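Local coordinates for protein Endonuclease/exonuclease/phosphatase (Leptotrichia buccalis C-1013-b, PDB 3TEB) that probably acts as a metal-dependent nuclease of the endonuclease/exonuclease/phosphatase family, with a DNase I-like fold and a magnesium site, at residues I23-Y35 against V64-Y77. Sequence-based numbering, arbitrary orientation.
Sequences IDILARTIAEKQY and VLLETLQKYTDTDY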
ATOM      1  N   ILE A  23      14.171   8.318  -0.729  1.00 30.48           N
ATOM      2  CA  ILE A  23      13.086   9.068  -1.374  1.00 29.93           C
ATOM      3  C   ILE A  23      13.428   9.303  -2.847  1.00 30.58           C
ATOM      4  O   ILE A  23      12.626   9.009  -3.720  1.00 30.52           O
ATOM      5  CB  ILE A  23      12.805  10.419  -0.685  1.00 29.58           C
ATOM      6  CG1 ILE A  23      12.097  10.192   0.640  1.00 28.91           C
ATOM      7  CG2 ILE A  23      11.948  11.309  -1.565  1.00 29.00           C
ATOM      8  CD1 ILE A  23      12.112  11.404   1.545  1.00 28.87           C
ATOM      9  N   ASP A  24      14.629   9.797  -3.118  1.00 31.33           N
ATOM     10  CA  ASP A  24      15.011  10.085  -4.480  1.00 32.51           C
ATOM     11  C   ASP A  24      14.946   8.857  -5.396  1.00 32.75           C
ATOM     12  O   ASP A  24      14.439   8.958  -6.510  1.00 32.95           O
ATOM     13  CB  ASP A  24      16.387  10.719  -4.525  1.00 33.22           C
ATOM     14  CG  ASP A  24      16.580  11.579  -5.754  1.00 35.33           C
ATOM     15  OD1 ASP A  24      15.854  12.605  -5.865  1.00 36.55           O
ATOM     16  OD2 ASP A  24      17.456  11.232  -6.593  1.00 36.89           O
ATOM     17  N   ILE A  25      15.455   7.716  -4.925  1.00 32.68           N
ATOM     18  CA  ILE A  25      15.351   6.440  -5.639  1.00 32.71           C
ATOM     19  C   ILE A  25      13.886   6.144  -5.971  1.00 32.28           C
ATOM     20  O   ILE A  25      13.536   5.818  -7.102  1.00 32.57           O
ATOM     21  CB  ILE A  25      15.817   5.237  -4.782  1.00 32.74           C
ATOM     22  CG1 ILE A  25      17.182   5.458  -4.104  1.00 33.44           C
ATOM     23  CG2 ILE A  25      15.717   3.946  -5.591  1.00 33.06           C
ATOM     24  CD1 ILE A  25      18.361   5.043  -4.889  1.00 35.30           C
ATOM     25  N   LEU A  26      13.031   6.237  -4.962  1.00 31.58           N
ATOM     26  CA  LEU A  26      11.618   5.939  -5.136  1.00 31.01           C
ATOM     27  C   LEU A  26      11.010   6.848  -6.183  1.00 31.35           C
ATOM     28  O   LEU A  26      10.389   6.366  -7.117  1.00 31.46           O
ATOM     29  CB  LEU A  26      10.889   6.093  -3.807  1.00 30.58           C
ATOM     30  CG  LEU A  26       9.399   5.811  -3.666  1.00 29.97           C
ATOM     31  CD1 LEU A  26       8.979   4.481  -4.299  1.00 29.29           C
ATOM     32  CD2 LEU A  26       9.103   5.836  -2.169  1.00 30.05           C
ATOM     33  N   ALA A  27      11.214   8.155  -6.031  1.00 31.84           N
ATOM     34  CA  ALA A  27      10.713   9.151  -6.974  1.00 32.87           C
ATOM     35  C   ALA A  27      11.171   8.888  -8.406  1.00 34.34           C
ATOM     36  O   ALA A  27      10.328   8.729  -9.284  1.00 34.75           O
ATOM     37  CB  ALA A  27      11.088  10.545  -6.535  1.00 32.67           C
ATOM     38  N   ARG A  28      12.485   8.815  -8.630  1.00 35.89           N
ATOM     39  CA  ARG A  28      13.068   8.468  -9.939  1.00 37.88           C
ATOM     40  C   ARG A  28      12.439   7.247 -10.614  1.00 37.98           C
ATOM     41  O   ARG A  28      12.277   7.214 -11.838  1.00 38.17           O
ATOM     42  CB  ARG A  28      14.562   8.189  -9.798  1.00 38.55           C
ATOM     43  CG  ARG A  28      15.437   9.407  -9.671  1.00 41.96           C
ATOM     44  CD  ARG A  28      16.910   9.001  -9.554  1.00 47.02           C
ATOM     45  NE  ARG A  28      17.796  10.165  -9.571  1.00 50.95           N
ATOM     46  CZ  ARG A  28      18.140  10.829 -10.673  1.00 53.64           C
ATOM     47  NH1 ARG A  28      17.674  10.452 -11.860  1.00 54.97           N
ATOM     48  NH2 ARG A  28      18.944  11.879 -10.591  1.00 54.83           N
ATOM     49  N   THR A  29      12.126   6.238  -9.805  1.00 37.80           N
ATOM     50  CA  THR A  29      11.576   4.988 -10.290  1.00 38.12           C
ATOM     51  C   THR A  29      10.163   5.226 -10.766  1.00 38.48           C
ATOM     52  O   THR A  29       9.854   4.966 -11.919  1.00 39.36           O
ATOM     53  CB  THR A  29      11.556   3.906  -9.195  1.00 37.78           C
ATOM     54  OG1 THR A  29      12.850   3.805  -8.584  1.00 38.03           O
ATOM     55  CG2 THR A  29      11.155   2.551  -9.784  1.00 37.43           C
ATOM     56  N   ILE A  30       9.305   5.722  -9.879  1.00 38.39           N
ATOM     57  CA  ILE A  30       7.936   6.063 -10.237  1.00 38.58           C
ATOM     58  C   ILE A  30       7.939   6.871 -11.537  1.00 40.29           C
ATOM     59  O   ILE A  30       7.132   6.613 -12.432  1.00 40.68           O
ATOM     60  CB  ILE A  30       7.241   6.826  -9.097  1.00 37.90           C
ATOM     61  CG1 ILE A  30       7.125   5.914  -7.862  1.00 37.08           C
ATOM     62  CG2 ILE A  30       5.880   7.350  -9.545  1.00 37.23           C
ATOM     63  CD1 ILE A  30       6.523   6.565  -6.614  1.00 36.07           C
ATOM     64  N   ALA A  31       8.882   7.804 -11.654  1.00 41.89           N
ATOM     65  CA  ALA A  31       9.025   8.632 -12.845  1.00 44.01           C
ATOM     66  C   ALA A  31       9.251   7.845 -14.138  1.00 45.91           C
ATOM     67  O   ALA A  31       8.613   8.125 -15.145  1.00 46.28           O
ATOM     68  CB  ALA A  31      10.115   9.653 -12.643  1.00 43.96           C
ATOM     69  N   GLU A  32      10.156   6.867 -14.108  1.00 47.86           N
ATOM     70  CA  GLU A  32      10.462   6.055 -15.294  1.00 50.32           C
ATOM     71  C   GLU A  32       9.283   5.172 -15.643  1.00 49.84           C
ATOM     72  O   GLU A  32       8.897   5.074 -16.806  1.00 50.55           O
ATOM     73  CB  GLU A  32      11.662   5.135 -15.070  1.00 51.44           C
ATOM     74  CG  GLU A  32      13.009   5.807 -14.764  1.00 57.10           C
ATOM     75  CD  GLU A  32      14.105   4.771 -14.395  1.00 63.24           C
ATOM     76  OE1 GLU A  32      13.767   3.562 -14.282  1.00 65.94           O
ATOM     77  OE2 GLU A  32      15.295   5.157 -14.221  1.00 65.12           O
ATOM     78  N   LYS A  33       8.712   4.540 -14.620  1.00 48.70           N
ATOM     79  CA  LYS A  33       7.732   3.472 -14.800  1.00 47.89           C
ATOM     80  C   LYS A  33       6.325   3.979 -15.074  1.00 47.04           C
ATOM     81  O   LYS A  33       5.509   3.282 -15.704  1.00 47.14           O
ATOM     82  CB  LYS A  33       7.769   2.510 -13.610  1.00 47.53           C
ATOM     83  CG  LYS A  33       9.084   1.754 -13.557  1.00 49.16           C
ATOM     84  CD  LYS A  33       8.910   0.278 -13.265  1.00 51.68           C
ATOM     85  CE  LYS A  33      10.019  -0.540 -13.935  1.00 54.51           C
ATOM     86  NZ  LYS A  33      10.265  -1.824 -13.201  1.00 56.12           N
ATOM     87  N   GLN A  34       6.059   5.201 -14.617  1.00 45.90           N
ATOM     88  CA  GLN A  34       4.787   5.878 -14.861  1.00 44.87           C
ATOM     89  C   GLN A  34       3.610   5.114 -14.282  1.00 43.40           C
ATOM     90  O   GLN A  34       2.564   5.050 -14.898  1.00 43.50           O
ATOM     91  CB  GLN A  34       4.577   6.118 -16.367  1.00 45.45           C
ATOM     92  CG  GLN A  34       5.451   7.216 -16.942  1.00 46.29           C
ATOM     93  CD  GLN A  34       5.110   8.574 -16.364  1.00 46.14           C
ATOM     94  OE1 GLN A  34       3.950   8.994 -16.379  1.00 46.11           O
ATOM     95  NE2 GLN A  34       6.115   9.265 -15.841  1.00 45.78           N
ATOM     96  N   TYR A  35       3.780   4.547 -13.094  1.00 41.84           N
ATOM     97  CA  TYR A  35       2.719   3.762 -12.471  1.00 40.73           C
ATOM     98  C   TYR A  35       1.371   4.486 -12.470  1.00 40.46           C
ATOM     99  O   TYR A  35       1.308   5.704 -12.296  1.00 40.54           O
ATOM    100  CB  TYR A  35       3.098   3.388 -11.038  1.00 40.15           C
ATOM    101  CG  TYR A  35       4.303   2.486 -10.918  1.00 39.39           C
ATOM    102  CD1 TYR A  35       4.247   1.155 -11.335  1.00 39.34           C
ATOM    103  CD2 TYR A  35       5.494   2.955 -10.369  1.00 38.80           C
ATOM    104  CE1 TYR A  35       5.352   0.318 -11.222  1.00 39.40           C
ATOM    105  CE2 TYR A  35       6.599   2.130 -10.244  1.00 39.06           C
ATOM    106  CZ  TYR A  35       6.522   0.813 -10.675  1.00 39.58           C
ATOM    107  OH  TYR A  35       7.617  -0.014 -10.562  1.00 40.38           O
ATOM    108  N   VAL A  64       6.317  15.014   0.319  1.00 26.41           N
ATOM    109  CA  VAL A  64       7.706  15.212  -0.109  1.00 27.08           C
ATOM    110  C   VAL A  64       7.998  14.364  -1.353  1.00 27.27           C
ATOM    111  O   VAL A  64       8.558  14.853  -2.337  1.00 27.41           O
ATOM    112  CB  VAL A  64       8.725  14.891   1.024  1.00 27.21           C
ATOM    113  CG1 VAL A  64      10.156  14.983   0.504  1.00 26.78           C
ATOM    114  CG2 VAL A  64       8.507  15.826   2.213  1.00 27.48           C
ATOM    115  N   LEU A  65       7.592  13.100  -1.306  1.00 27.65           N
ATOM    116  CA  LEU A  65       7.749  12.201  -2.441  1.00 28.37           C
ATOM    117  C   LEU A  65       7.225  12.844  -3.716  1.00 29.39           C
ATOM    118  O   LEU A  65       7.937  12.943  -4.716  1.00 29.52           O
ATOM    119  CB  LEU A  65       7.007  10.894  -2.187  1.00 28.31           C
ATOM    120  CG  LEU A  65       7.058   9.865  -3.307  1.00 28.81           C
ATOM    121  CD1 LEU A  65       8.462   9.759  -3.892  1.00 29.03           C
ATOM    122  CD2 LEU A  65       6.645   8.542  -2.730  1.00 29.37           C
ATOM    123  N   LEU A  66       5.975  13.284  -3.650  1.00 30.74           N
ATOM    124  CA  LEU A  66       5.333  13.982  -4.735  1.00 32.63           C
ATOM    125  C   LEU A  66       6.109  15.201  -5.245  1.00 34.38           C
ATOM    126  O   LEU A  66       6.259  15.363  -6.457  1.00 35.01           O
ATOM    127  CB  LEU A  66       3.932  14.401  -4.321  1.00 32.86           C
ATOM    128  CG  LEU A  66       2.996  14.474  -5.526  1.00 34.21           C
ATOM    129  CD1 LEU A  66       2.536  13.076  -5.881  1.00 34.98           C
ATOM    130  CD2 LEU A  66       1.806  15.395  -5.253  1.00 36.19           C
ATOM    131  N   GLU A  67       6.587  16.058  -4.345  1.00 36.04           N
ATOM    132  CA  GLU A  67       7.356  17.225  -4.779  1.00 38.58           C
ATOM    133  C   GLU A  67       8.660  16.834  -5.449  1.00 38.52           C
ATOM    134  O   GLU A  67       9.111  17.504  -6.375  1.00 39.12           O
ATOM    135  CB  GLU A  67       7.596  18.205  -3.636  1.00 39.83           C
ATOM    136  CG  GLU A  67       6.505  19.264  -3.555  1.00 45.58           C
ATOM    137  CD  GLU A  67       6.716  20.309  -2.437  1.00 52.67           C
ATOM    138  OE1 GLU A  67       5.858  21.225  -2.331  1.00 56.66           O
ATOM    139  OE2 GLU A  67       7.710  20.228  -1.668  1.00 54.77           O
ATOM    140  N   THR A  68       9.252  15.736  -4.987  1.00 38.11           N
ATOM    141  CA  THR A  68      10.459  15.181  -5.602  1.00 38.24           C
ATOM    142  C   THR A  68      10.125  14.575  -6.955  1.00 38.70           C
ATOM    143  O   THR A  68      10.886  14.700  -7.901  1.00 39.16           O
ATOM    144  CB  THR A  68      11.107  14.104  -4.711  1.00 37.60           C
ATOM    145  OG1 THR A  68      11.341  14.648  -3.409  1.00 37.94           O
ATOM    146  CG2 THR A  68      12.431  13.626  -5.297  1.00 37.23           C
ATOM    147  N   LEU A  69       8.975  13.923  -7.037  1.00 39.04           N
ATOM    148  CA  LEU A  69       8.535  13.317  -8.269  1.00 40.07           C
ATOM    149  C   LEU A  69       8.441  14.360  -9.373  1.00 42.26           C
ATOM    150  O   LEU A  69       8.762  14.078 -10.520  1.00 42.77           O
ATOM    151  CB  LEU A  69       7.196  12.634  -8.039  1.00 39.48           C
ATOM    152  CG  LEU A  69       6.568  11.822  -9.162  1.00 39.82           C
ATOM    153  CD1 LEU A  69       7.576  10.902  -9.869  1.00 40.26           C
ATOM    154  CD2 LEU A  69       5.400  11.033  -8.594  1.00 39.15           C
ATOM    155  N   GLN A  70       8.028  15.574  -9.013  1.00 44.52           N
ATOM    156  CA  GLN A  70       7.858  16.665  -9.974  1.00 47.68           C
ATOM    157  C   GLN A  70       9.161  17.071 -10.612  1.00 49.05           C
ATOM    158  O   GLN A  70       9.160  17.739 -11.633  1.00 50.58           O
ATOM    159  CB  GLN A  70       7.251  17.894  -9.306  1.00 48.48           C
ATOM    160  CG  GLN A  70       5.748  17.801  -9.025  1.00 50.89           C
ATOM    161  CD  GLN A  70       5.283  18.873  -8.034  1.00 53.79           C
ATOM    162  OE1 GLN A  70       5.947  19.912  -7.863  1.00 55.79           O
ATOM    163  NE2 GLN A  70       4.147  18.621  -7.368  1.00 53.79           N
ATOM    164  N   LYS A  71      10.267  16.668 -10.003  1.00 49.37           N
ATOM    165  CA  LYS A  71      11.607  16.997 -10.473  1.00 50.73           C
ATOM    166  C   LYS A  71      11.956  16.169 -11.697  1.00 50.93           C
ATOM    167  O   LYS A  71      12.780  16.570 -12.507  1.00 51.50           O
ATOM    168  CB  LYS A  71      12.600  16.637  -9.373  1.00 50.37           C
ATOM    169  CG  LYS A  71      13.539  17.713  -8.908  1.00 52.47           C
ATOM    170  CD  LYS A  71      14.193  17.232  -7.611  1.00 53.32           C
ATOM    171  CE  LYS A  71      14.942  18.344  -6.887  1.00 55.83           C
ATOM    172  NZ  LYS A  71      14.893  18.111  -5.423  1.00 56.02           N
ATOM    173  N   TYR A  72      11.323  15.005 -11.818  1.00 50.47           N
ATOM    174  CA  TYR A  72      11.676  14.026 -12.842  1.00 51.00           C
ATOM    175  C   TYR A  72      10.591  13.740 -13.887  1.00 51.75           C
ATOM    176  O   TYR A  72      10.877  13.083 -14.876  1.00 52.24           O
ATOM    177  CB  TYR A  72      12.140  12.715 -12.188  1.00 50.11           C
ATOM    178  CG  TYR A  72      13.285  12.889 -11.210  1.00 49.95           C
ATOM    179  CD1 TYR A  72      14.551  13.263 -11.654  1.00 50.28           C
ATOM    180  CD2 TYR A  72      13.100  12.682  -9.841  1.00 49.21           C
ATOM    181  CE1 TYR A  72      15.607  13.438 -10.759  1.00 50.50           C
ATOM    182  CE2 TYR A  72      14.151  12.855  -8.933  1.00 49.26           C
ATOM    183  CZ  TYR A  72      15.400  13.233  -9.402  1.00 49.67           C
ATOM    184  OH  TYR A  72      16.449  13.407  -8.529  1.00 49.40           O
ATOM    185  N   THR A  73       9.365  14.223 -13.672  1.00 52.29           N
ATOM    186  CA  THR A  73       8.239  13.981 -14.593  1.00 53.46           C
ATOM    187  C   THR A  73       7.337  15.179 -14.658  1.00 54.54           C
ATOM    188  O   THR A  73       7.142  15.857 -13.650  1.00 54.18           O
ATOM    189  CB  THR A  73       7.327  12.836 -14.119  1.00 52.91           C
ATOM    190  OG1 THR A  73       8.127  11.720 -13.743  1.00 53.90           O
ATOM    191  CG2 THR A  73       6.397  12.394 -15.218  1.00 52.90           C
ATOM    192  N   ASP A  74       6.770  15.408 -15.840  1.00 56.22           N
ATOM    193  CA  ASP A  74       5.742  16.416 -16.033  1.00 57.50           C
ATOM    194  C   ASP A  74       4.361  15.896 -15.652  1.00 55.77           C
ATOM    195  O   ASP A  74       3.451  16.691 -15.416  1.00 56.30           O
ATOM    196  CB  ASP A  74       5.718  16.883 -17.489  1.00 60.57           C
ATOM    197  CG  ASP A  74       6.868  17.836 -17.825  1.00 64.47           C
ATOM    198  OD1 ASP A  74       7.606  18.232 -16.894  1.00 66.21           O
ATOM    199  OD2 ASP A  74       7.028  18.193 -19.025  1.00 68.69           O
ATOM    200  N   THR A  75       4.208  14.573 -15.594  1.00 53.20           N
ATOM    201  CA  THR A  75       2.918  13.934 -15.309  1.00 50.57           C
ATOM    202  C   THR A  75       2.328  14.355 -13.963  1.00 48.28           C
ATOM    203  O   THR A  75       2.988  14.272 -12.923  1.00 46.97           O
ATOM    204  CB  THR A  75       3.019  12.395 -15.365  1.00 50.12           C
ATOM    205  OG1 THR A  75       3.417  11.993 -16.674  1.00 50.34           O
ATOM    206  CG2 THR A  75       1.696  11.753 -15.058  1.00 49.82           C
ATOM    207  N   ASP A  76       1.078  14.812 -14.004  1.00 47.18           N
ATOM    208  CA  ASP A  76       0.353  15.201 -12.800  1.00 44.90           C
ATOM    209  C   ASP A  76       0.059  13.985 -11.937  1.00 42.00           C
ATOM    210  O   ASP A  76      -0.604  13.039 -12.372  1.00 42.09           O
ATOM    211  CB  ASP A  76      -0.957  15.926 -13.153  1.00 46.61           C
ATOM    212  CG  ASP A  76      -0.723  17.295 -13.804  1.00 50.08           C
ATOM    213  OD1 ASP A  76       0.318  17.938 -13.506  1.00 51.45           O
ATOM    214  OD2 ASP A  76      -1.582  17.733 -14.611  1.00 52.79           O
ATOM    215  N   TYR A  77       0.568  14.010 -10.715  1.00 38.49           N
ATOM    216  CA  TYR A  77       0.204  12.990  -9.749  1.00 35.82           C
ATOM    217  C   TYR A  77      -0.662  13.547  -8.620  1.00 34.43           C
ATOM    218  O   TYR A  77      -0.546  14.721  -8.252  1.00 34.40           O
ATOM    219  CB  TYR A  77       1.450  12.296  -9.232  1.00 34.76           C
ATOM    220  CG  TYR A  77       1.878  11.143 -10.109  1.00 34.47           C
ATOM    221  CD1 TYR A  77       2.661  11.348 -11.240  1.00 34.10           C
ATOM    222  CD2 TYR A  77       1.487   9.839  -9.810  1.00 33.78           C
ATOM    223  CE1 TYR A  77       3.049  10.279 -12.039  1.00 34.43           C
ATOM    224  CE2 TYR A  77       1.871   8.766 -10.600  1.00 34.13           C
ATOM    225  CZ  TYR A  77       2.648   8.994 -11.709  1.00 34.28           C
ATOM    226  OH  TYR A  77       3.013   7.930 -12.492  1.00 35.50           O
TER
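Two helices of the DNase I-like fold, 19-33 and 61-69, pack here through Leu-65, a knob in the hole formed by Ile-23, Leu-26, Ala-27 and Ile-30. The axes of segments 23-33 and 64-69 come within 8.8 Å, crossing at -56°, a closeness suited to the small Ala-27, whose CB touches Leu-65 CD1 and comes within 3.6 Å of Thr-68 CG2. With CG anti to the backbone N (chi1 179°), Leu-65 extends CD2 to CD2 of Leu-26, 3.7 Å away. Both helices lie against one sheet of the fold: Ile-30 touches Ile-38 and Leu-65 touches Met-40 of its strand 37-46. Between the helices, branched Ile-30 packs CG2 on Leu-69 CD2.

At the more exposed margin, the Tyr-72 hydroxyl donates to the syn lone pair of Asp-24 OD1 (2.8 Å), while Arg-28 CG makes a CH-pi contact over one ring face, 3.9 Å from the centroid. Arg-28 NE forms a salt bridge with Asp-24 OD2, one helical turn before it. A leucine replacing Tyr-72 would probably leave Asp-24 OD1 without this donor and Arg-28 without its flat support.

Where the chain leaves helix 19-33, Gln-34, with positive phi, bends at chi2 (-65°); its amide suits the place, NE2 donating to Ala-31 O while OE1 accepts from Thr-75 OG1. Tyr-77 OH donates a hydrogen bond to a lone pair of Tyr-35 O (2.8 Å).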